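Local coordinates for protein amidohydrolase (Brucella melitensis biovar Abortus, PDB 4F0L) that probably catalyses a metal-dependent deamination, as a member of the amidohydrolase superfamily that binds one iron(III) ion in its barrel, at residues Val57-Met61 with Phe369-Val373; Leu118-Thr123 with Val423-Val428; Ile240-Glu244 with Arg259-Trp263. All blocks are in the same frame, centred on the assembly; numbering follows the deposited sequence.

Overall arrangement
All three contacts are largely buried and apolar across their segments, yet they sit in different parts of the fold. Interactions 1 and 2 lie about 11 Å apart, centre to centre, and share a sheet: strands 56-66 and 122-129 are neighbours, joined by probable hydrogen bonds from Met61 O to Thr123 N and from Gly121 O to Met61 N. Interaction 1 sets a helix against the first of these strands through a methionine and a phenylalanine. Interaction 2 joins the barrel to the sheet beyond it, pressing strand valines onto a helix end, where they meet carbonyl oxygens as well as methyls. Interaction 3, about 27 and 32 Å from the centres of the other two, packs a helix start behind the strand whose histidine binds iron.

Interaction 1 (Val57-Met61 with Phe369-Val373); sequences VVAGM and FDGAV
Strand 57-59 and helix 369-373 approach to 10.0 Å between their axes, at 44°, with Val58 and Ala59 facing the helix. The backbones draw closest at Met61 and Val373, whose CA atoms lie 5.2 Å apart. Phe369 reaches back from the helix to the strand. Its CG is anti to the backbone N (chi1 -177°), and the end of the ring arrives between Val58 and Met61. Val58 CG2 touches Phe369 CZ at 3.7 Å, approaching obliquely to the ring, while the carbonyl oxygen of Ala59 lies at the ring edge, near its plane, with Ala59 O 3.5 Å from Phe369 CZ. One face of the same ring carries Val373 CG2, a methyl of the next helical turn, offset toward the rim. The strand is the first of the metal-binding amidohydrolase barrel; of the iron ligands, His65 lies near its end and His67 just beyond it. Here, well before those ligands, helix 364-379 packs against it. Met61 adds a second set of contacts. Its chain bends at both chi2 and chi3, which brings SD and CE against Ala372, Val373 and Phe369: Met61 CE lies 3.6 Å from Phe369 CE1 and touches Val373 CG2 as well, and Met61 SD rests 3.7 Å from Ala372 CB, beside the peptide linking Ala372 to Val373. The other methyl of Val373 turns to Ala59, CG1 lying 3.8 Å from Ala59 CB. Ile336 and Leu340 of helix 336-351 adjoin Met61 and Ala372 respectively, and Leu20 touches Phe369.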
loop_
_atom_site.group_PDB
_atom_site.type_symbol
_atom_site.label_atom_id
_atom_site.label_comp_id
_atom_site.label_asym_id
_atom_site.label_seq_id
_atom_site.Cartn_x
_atom_site.Cartn_y
_atom_site.Cartn_z
ATOM N N VAL B 57 13.200 -1.488 -19.038
ATOM C CA VAL B 57 13.506 -2.872 -18.609
ATOM C C VAL B 57 14.357 -2.828 -17.338
ATOM O O VAL B 57 15.292 -2.024 -17.224
ATOM C CB VAL B 57 14.223 -3.682 -19.704
ATOM C CG1 VAL B 57 14.731 -5.018 -19.151
ATOM C CG2 VAL B 57 13.269 -3.907 -20.880
ATOM N N VAL B 58 13.942 -3.621 -16.365
ATOM C CA VAL B 58 14.601 -3.757 -15.079
ATOM C C VAL B 58 14.776 -5.225 -14.760
ATOM O O VAL B 58 14.138 -6.086 -15.366
ATOM C CB VAL B 58 13.816 -3.071 -13.926
ATOM C CG1 VAL B 58 13.689 -1.556 -14.181
ATOM C CG2 VAL B 58 12.447 -3.684 -13.708
ATOM N N ALA B 59 15.641 -5.512 -13.795
ATOM C CA ALA B 59 15.899 -6.881 -13.367
ATOM C C ALA B 59 14.651 -7.492 -12.736
ATOM O O ALA B 59 13.839 -6.779 -12.173
ATOM C CB ALA B 59 17.034 -6.896 -12.344
ATOM N N GLY B 60 14.539 -8.816 -12.847
ATOM C CA GLY B 60 13.569 -9.576 -12.123
ATOM C C GLY B 60 13.874 -9.573 -10.640
ATOM O O GLY B 60 15.024 -9.606 -10.229
ATOM N N MET B 61 12.817 -9.485 -9.829
ATOM C CA MET B 61 12.959 -9.418 -8.386
ATOM C C MET B 61 12.762 -10.800 -7.791
ATOM O O MET B 61 11.773 -11.494 -8.089
ATOM C CB MET B 61 11.904 -8.471 -7.821
ATOM C CG MET B 61 11.961 -8.251 -6.315
ATOM S SD MET B 61 13.409 -7.344 -5.772
ATOM C CE MET B 61 12.927 -5.764 -6.476
ATOM N N PHE B 369 14.976 -0.536 -4.902
ATOM C CA PHE B 369 14.829 -1.500 -5.962
ATOM C C PHE B 369 16.154 -2.192 -6.227
ATOM O O PHE B 369 16.190 -3.419 -6.260
ATOM C CB PHE B 369 14.322 -0.888 -7.258
ATOM C CG PHE B 369 14.101 -1.906 -8.327
ATOM C CD1 PHE B 369 12.942 -2.651 -8.360
ATOM C CD2 PHE B 369 15.099 -2.174 -9.274
ATOM C CE1 PHE B 369 12.738 -3.618 -9.352
ATOM C CE2 PHE B 369 14.905 -3.144 -10.238
ATOM C CZ PHE B 369 13.720 -3.860 -10.282
ATOM N N ASP B 370 17.242 -1.435 -6.370
ATOM C CA ASP B 370 18.540 -2.041 -6.614
ATOM C C ASP B 370 18.898 -2.960 -5.459
ATOM O O ASP B 370 19.406 -4.057 -5.650
ATOM C CB ASP B 370 19.658 -0.990 -6.722
ATOM C CG ASP B 370 19.741 -0.324 -8.069
ATOM O OD1 ASP B 370 19.189 -0.820 -9.094
ATOM O OD2 ASP B 370 20.441 0.693 -8.116
ATOM N N GLY B 371 18.719 -2.465 -4.249
ATOM C CA GLY B 371 19.109 -3.222 -3.048
ATOM C C GLY B 371 18.374 -4.549 -2.951
ATOM O O GLY B 371 18.979 -5.597 -2.684
ATOM N N ALA B 372 17.066 -4.516 -3.211
ATOM C CA ALA B 372 16.245 -5.697 -3.026
ATOM C C ALA B 372 16.518 -6.747 -4.083
ATOM O O ALA B 372 16.474 -7.967 -3.781
ATOM C CB ALA B 372 14.761 -5.331 -2.976
ATOM N N VAL B 373 16.799 -6.315 -5.317
ATOM C CA VAL B 373 17.249 -7.262 -6.359
ATOM C C VAL B 373 18.578 -7.933 -5.977
ATOM O O VAL B 373 18.716 -9.152 -6.134
ATOM C CB VAL B 373 17.423 -6.576 -7.735
ATOM C CG1 VAL B 373 18.148 -7.505 -8.717
ATOM C CG2 VAL B 373 16.034 -6.138 -8.290
#

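Interaction 2 (Leu118-Thr123 with Val423-Val428); sequences LEAGFT and VCDVWV
Val423, Val426 and Val428 share a rotamer, with CG1 anti to the backbone N (chi1 169°, 180° and 172°) and CG2 beside it, and this turns their methyls onto the end of helix 103-119 and the strand after it. The helix closes in a Schellman motif at Gly121, whose positive phi ends the helical run, and Gly121 N bonds back to Leu118 O at 2.9 Å. Strand 122-129, which follows, belongs to the barrel, whereas strand 422-428 comes from the part of the sheet that continues through strands 395-399 and 431-435. Val423 sits against the turn itself: its CG1 meets Glu119 O at 3.3 Å and its CG2 meets Ala120 O at 3.5 Å, so its methyls meet carbonyl oxygens of the turn. Val426 CG2 repeats this at Leu118 O, 3.4 Å away, and its CG1 turns to the methyl of Thr123. The carboxylate of Glu119 points elsewhere, to a salt bridge with Arg442, and strand 422-428 carries a classic beta bulge at Cys424 and Asp425 opposite Ser397. The side chains of Leu118 and Val428 cross at about a right angle where CD2 touches CG2; Val428 CG2 meets Leu118 CD2, Thr123 CB, Thr123 CG2 and Thr123 O, all at 3.7 Å.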
loop_
_atom_site.group_PDB
_atom_site.type_symbol
_atom_site.label_atom_id
_atom_site.label_comp_id
_atom_site.label_asym_id
_atom_site.label_seq_id
_atom_site.Cartn_x
_atom_site.Cartn_y
_atom_site.Cartn_z
ATOM N N LEU B 118 4.556 -13.566 -10.484
ATOM C CA LEU B 118 5.101 -13.273 -11.821
ATOM C C LEU B 118 4.470 -12.005 -12.395
ATOM O O LEU B 118 5.182 -11.143 -12.903
ATOM C CB LEU B 118 4.924 -14.458 -12.782
ATOM C CG LEU B 118 5.950 -15.588 -12.636
ATOM C CD1 LEU B 118 5.519 -16.881 -13.307
ATOM C CD2 LEU B 118 7.308 -15.129 -13.239
ATOM N N GLU B 119 3.158 -11.869 -12.270
ATOM C CA GLU B 119 2.460 -10.676 -12.741
ATOM C C GLU B 119 2.884 -9.371 -12.000
ATOM O O GLU B 119 2.831 -8.286 -12.550
ATOM C CB GLU B 119 0.952 -10.873 -12.692
ATOM C CG GLU B 119 0.408 -11.881 -13.703
ATOM C CD GLU B 119 -1.131 -11.946 -13.707
ATOM O OE1 GLU B 119 -1.749 -11.245 -12.855
ATOM O OE2 GLU B 119 -1.723 -12.666 -14.575
ATOM N N ALA B 120 3.406 -9.524 -10.798
ATOM C CA ALA B 120 3.916 -8.420 -10.037
ATOM C C ALA B 120 5.420 -8.152 -10.324
ATOM O O ALA B 120 5.977 -7.214 -9.756
ATOM C CB ALA B 120 3.705 -8.693 -8.544
ATOM N N GLY B 121 6.074 -8.989 -11.135
ATOM C CA GLY B 121 7.460 -8.738 -11.523
ATOM C C GLY B 121 8.483 -9.511 -10.694
ATOM O O GLY B 121 9.682 -9.188 -10.723
ATOM N N PHE B 122 8.031 -10.481 -9.889
ATOM C CA PHE B 122 8.961 -11.355 -9.188
ATOM C C PHE B 122 9.261 -12.537 -10.095
ATOM O O PHE B 122 8.330 -13.195 -10.566
ATOM C CB PHE B 122 8.351 -11.909 -7.898
ATOM C CG PHE B 122 8.066 -10.882 -6.856
ATOM C CD1 PHE B 122 9.068 -10.423 -6.028
ATOM C CD2 PHE B 122 6.758 -10.414 -6.655
ATOM C CE1 PHE B 122 8.785 -9.528 -5.010
ATOM C CE2 PHE B 122 6.473 -9.512 -5.670
ATOM C CZ PHE B 122 7.490 -9.062 -4.840
ATOM N N THR B 123 10.546 -12.844 -10.304
ATOM C CA THR B 123 10.985 -13.884 -11.246
ATOM C C THR B 123 11.520 -15.166 -10.598
ATOM O O THR B 123 11.797 -16.163 -11.291
ATOM C CB THR B 123 12.054 -13.330 -12.184
ATOM O OG1 THR B 123 13.097 -12.673 -11.431
ATOM C CG2 THR B 123 11.409 -12.314 -13.158
ATOM N N VAL B 423 3.796 -3.295 -14.005
ATOM C CA VAL B 423 4.484 -4.396 -14.743
ATOM C C VAL B 423 3.787 -4.695 -16.084
ATOM O O VAL B 423 2.555 -4.814 -16.149
ATOM C CB VAL B 423 4.551 -5.656 -13.867
ATOM C CG1 VAL B 423 4.994 -6.891 -14.669
ATOM C CG2 VAL B 423 5.453 -5.413 -12.672
ATOM N N CYS B 424 4.568 -4.742 -17.153
ATOM C CA CYS B 424 4.055 -5.066 -18.482
ATOM C C CYS B 424 4.407 -6.527 -18.856
ATOM O O CYS B 424 3.614 -7.434 -18.648
ATOM C CB CYS B 424 4.562 -4.063 -19.509
ATOM S SG CYS B 424 3.660 -4.154 -21.073
ATOM N N ASP B 425 5.632 -6.756 -19.339
ATOM C CA ASP B 425 6.098 -8.106 -19.659
ATOM C C ASP B 425 7.080 -8.624 -18.625
ATOM O O ASP B 425 7.803 -7.856 -17.985
ATOM C CB ASP B 425 6.736 -8.128 -21.054
ATOM C CG ASP B 425 5.745 -7.782 -22.155
ATOM O OD1 ASP B 425 4.531 -7.697 -21.904
ATOM O OD2 ASP B 425 6.178 -7.594 -23.322
ATOM N N VAL B 426 7.135 -9.940 -18.483
ATOM C CA VAL B 426 8.049 -10.550 -17.559
ATOM C C VAL B 426 8.603 -11.816 -18.199
ATOM O O VAL B 426 7.836 -12.638 -18.694
ATOM C CB VAL B 426 7.343 -10.921 -16.234
ATOM C CG1 VAL B 426 8.339 -11.575 -15.286
ATOM C CG2 VAL B 426 6.625 -9.703 -15.591
ATOM N N TRP B 427 9.930 -11.937 -18.208
ATOM C CA TRP B 427 10.627 -13.098 -18.712
ATOM C C TRP B 427 11.330 -13.818 -17.611
ATOM O O TRP B 427 11.985 -13.193 -16.758
ATOM C CB TRP B 427 11.682 -12.680 -19.669
ATOM C CG TRP B 427 11.235 -11.998 -20.951
ATOM C CD1 TRP B 427 11.145 -12.540 -22.211
ATOM C CD2 TRP B 427 10.834 -10.601 -21.108
ATOM N NE1 TRP B 427 10.737 -11.605 -23.129
ATOM C CE2 TRP B 427 10.538 -10.416 -22.522
ATOM C CE3 TRP B 427 10.681 -9.526 -20.239
ATOM C CZ2 TRP B 427 10.101 -9.195 -23.025
ATOM C CZ3 TRP B 427 10.317 -8.295 -20.766
ATOM C CH2 TRP B 427 10.012 -8.138 -22.125
ATOM N N VAL B 428 11.261 -15.149 -17.650
ATOM C CA VAL B 428 12.067 -16.016 -16.784
ATOM C C VAL B 428 12.769 -17.068 -17.665
ATOM O O VAL B 428 12.121 -17.775 -18.446
ATOM C CB VAL B 428 11.201 -16.689 -15.696
ATOM C CG1 VAL B 428 12.015 -17.727 -14.925
ATOM C CG2 VAL B 428 10.622 -15.622 -14.735
#

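Interaction 3 (Ile240-Glu244 with Arg259-Trp263); sequences IHVAE and RPVEW. With FE (Fe (III) ion), chain E.
Val242 faces Pro260 and Val261 from the end of a strand of the amidohydrolase (TIM-type) barrel, and its CB directs two methyls into the start of helix 260-267. From CB, CG2 runs anti to the backbone N and reaches the proline ring, where Val242 CG2 lies 3.4 Å from Pro260 CB, tighter than usual for two carbons. The other branch, CG1, takes the crowded position between N and the carbonyl carbon (chi1 63°). Both methyls touch Val261 CG2, which lies 4.0 Å from Val242 CG2 and 4.1 Å from Val242 CG1. Val261 CG2 also reaches the CB of Ala243, the residue after the strand, whose N is hydrogen-bonded to Glu248. The helix packs behind strand 238-242, and the preceding residue, His241, carries its ring to the metal. Arg259 stands at the N-cap of the helix, and its backbone N-H is taken by Glu262 OE1, 3.1 Å from Arg259 N, on the anti side and 30° out of the carboxylate plane; the guanidinium pairs with Glu286. The coordination of iron(III) is completed by His65, His67 and Asp329 together with two waters, and His241 NE2 binds it at 2.4 Å.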
loop_
_atom_site.group_PDB
_atom_site.type_symbol
_atom_site.label_atom_id
_atom_site.label_comp_id
_atom_site.label_asym_id
_atom_site.label_seq_id
_atom_site.Cartn_x
_atom_site.Cartn_y
_atom_site.Cartn_z
ATOM N N ILE B 240 16.302 -18.805 8.028
ATOM C CA ILE B 240 15.729 -19.008 9.364
ATOM C C ILE B 240 14.938 -17.784 9.773
ATOM O O ILE B 240 15.400 -16.681 9.555
ATOM C CB ILE B 240 16.858 -19.298 10.394
ATOM C CG1 ILE B 240 16.305 -19.526 11.798
ATOM C CG2 ILE B 240 17.888 -18.171 10.431
ATOM C CD1 ILE B 240 17.224 -20.316 12.709
ATOM N N HIS B 241 13.766 -17.968 10.394
ATOM C CA HIS B 241 13.044 -16.845 11.010
ATOM C C HIS B 241 13.791 -16.445 12.251
ATOM O O HIS B 241 14.061 -17.284 13.095
ATOM C CB HIS B 241 11.617 -17.209 11.494
ATOM C CG HIS B 241 10.600 -17.489 10.404
ATOM N ND1 HIS B 241 9.882 -18.643 10.359
ATOM C CD2 HIS B 241 10.111 -16.683 9.366
ATOM C CE1 HIS B 241 9.021 -18.596 9.299
ATOM N NE2 HIS B 241 9.170 -17.400 8.697
ATOM N N VAL B 242 14.098 -15.165 12.423
ATOM C CA VAL B 242 14.681 -14.737 13.681
ATOM C C VAL B 242 14.253 -13.312 14.130
ATOM O O VAL B 242 14.170 -12.368 13.329
ATOM C CB VAL B 242 16.229 -14.921 13.644
ATOM C CG1 VAL B 242 16.865 -14.053 12.577
ATOM C CG2 VAL B 242 16.810 -14.610 14.993
ATOM N N ALA B 243 13.958 -13.166 15.427
ATOM C CA ALA B 243 13.710 -11.853 16.021
ATOM C C ALA B 243 12.508 -11.083 15.417
ATOM O O ALA B 243 12.488 -9.850 15.390
ATOM C CB ALA B 243 14.975 -11.021 15.959
ATOM N N GLU B 244 11.489 -11.824 14.996
ATOM C CA GLU B 244 10.305 -11.226 14.368
ATOM C C GLU B 244 9.409 -10.465 15.357
ATOM O O GLU B 244 8.930 -9.348 15.037
ATOM C CB GLU B 244 9.463 -12.272 13.602
ATOM C CG GLU B 244 8.280 -11.621 12.870
ATOM C CD GLU B 244 7.363 -12.601 12.141
ATOM O OE1 GLU B 244 6.381 -12.163 11.484
ATOM O OE2 GLU B 244 7.621 -13.814 12.198
ATOM N N ARG B 259 20.026 -12.305 22.984
ATOM C CA ARG B 259 18.962 -12.037 22.018
ATOM C C ARG B 259 19.112 -13.008 20.845
ATOM O O ARG B 259 20.136 -13.681 20.707
ATOM C CB ARG B 259 19.042 -10.582 21.542
ATOM C CG ARG B 259 18.962 -9.511 22.631
ATOM C CD ARG B 259 19.372 -8.138 22.056
ATOM N NE ARG B 259 18.450 -7.743 20.976
ATOM C CZ ARG B 259 17.298 -7.104 21.170
ATOM N NH1 ARG B 259 16.931 -6.715 22.397
ATOM N NH2 ARG B 259 16.511 -6.857 20.147
ATOM N N PRO B 260 18.077 -13.124 19.996
ATOM C CA PRO B 260 18.135 -14.158 18.956
ATOM C C PRO B 260 19.267 -13.981 17.930
ATOM O O PRO B 260 20.025 -14.921 17.697
ATOM C CB PRO B 260 16.734 -14.085 18.305
ATOM C CG PRO B 260 15.875 -13.599 19.444
ATOM C CD PRO B 260 16.722 -12.592 20.176
ATOM N N VAL B 261 19.403 -12.809 17.310
ATOM C CA VAL B 261 20.394 -12.686 16.232
ATOM C C VAL B 261 21.779 -12.859 16.872
ATOM O O VAL B 261 22.615 -13.584 16.379
ATOM C CB VAL B 261 20.284 -11.349 15.458
ATOM C CG1 VAL B 261 21.486 -11.181 14.528
ATOM C CG2 VAL B 261 18.940 -11.271 14.708
ATOM N N GLU B 262 21.990 -12.214 18.001
ATOM C CA GLU B 262 23.227 -12.351 18.745
ATOM C C GLU B 262 23.554 -13.827 19.023
ATOM O O GLU B 262 24.675 -14.293 18.815
ATOM C CB GLU B 262 23.060 -11.565 20.064
ATOM C CG GLU B 262 24.227 -11.637 21.010
ATOM C CD GLU B 262 23.929 -11.093 22.382
ATOM O OE1 GLU B 262 22.751 -10.888 22.762
ATOM O OE2 GLU B 262 24.918 -10.881 23.093
ATOM N N TRP B 263 22.560 -14.571 19.473
ATOM C CA TRP B 263 22.781 -15.966 19.785
ATOM C C TRP B 263 23.195 -16.717 18.547
ATOM O O TRP B 263 24.195 -17.464 18.548
ATOM C CB TRP B 263 21.528 -16.542 20.390
ATOM C CG TRP B 263 21.766 -17.923 20.870
ATOM C CD1 TRP B 263 22.057 -18.337 22.167
ATOM C CD2 TRP B 263 21.798 -19.132 20.059
ATOM N NE1 TRP B 263 22.250 -19.691 22.200
ATOM C CE2 TRP B 263 22.116 -20.222 20.971
ATOM C CE3 TRP B 263 21.605 -19.409 18.718
ATOM C CZ2 TRP B 263 22.219 -21.522 20.540
ATOM C CZ3 TRP B 263 21.723 -20.727 18.295
ATOM C CH2 TRP B 263 22.029 -21.755 19.186
HETATM FE FE FE E . 7.532 -16.496 7.263
HETATM O O HOH W 1 7.317 -14.780 8.582
HETATM O O HOH W 2 5.779 -16.898 8.656
#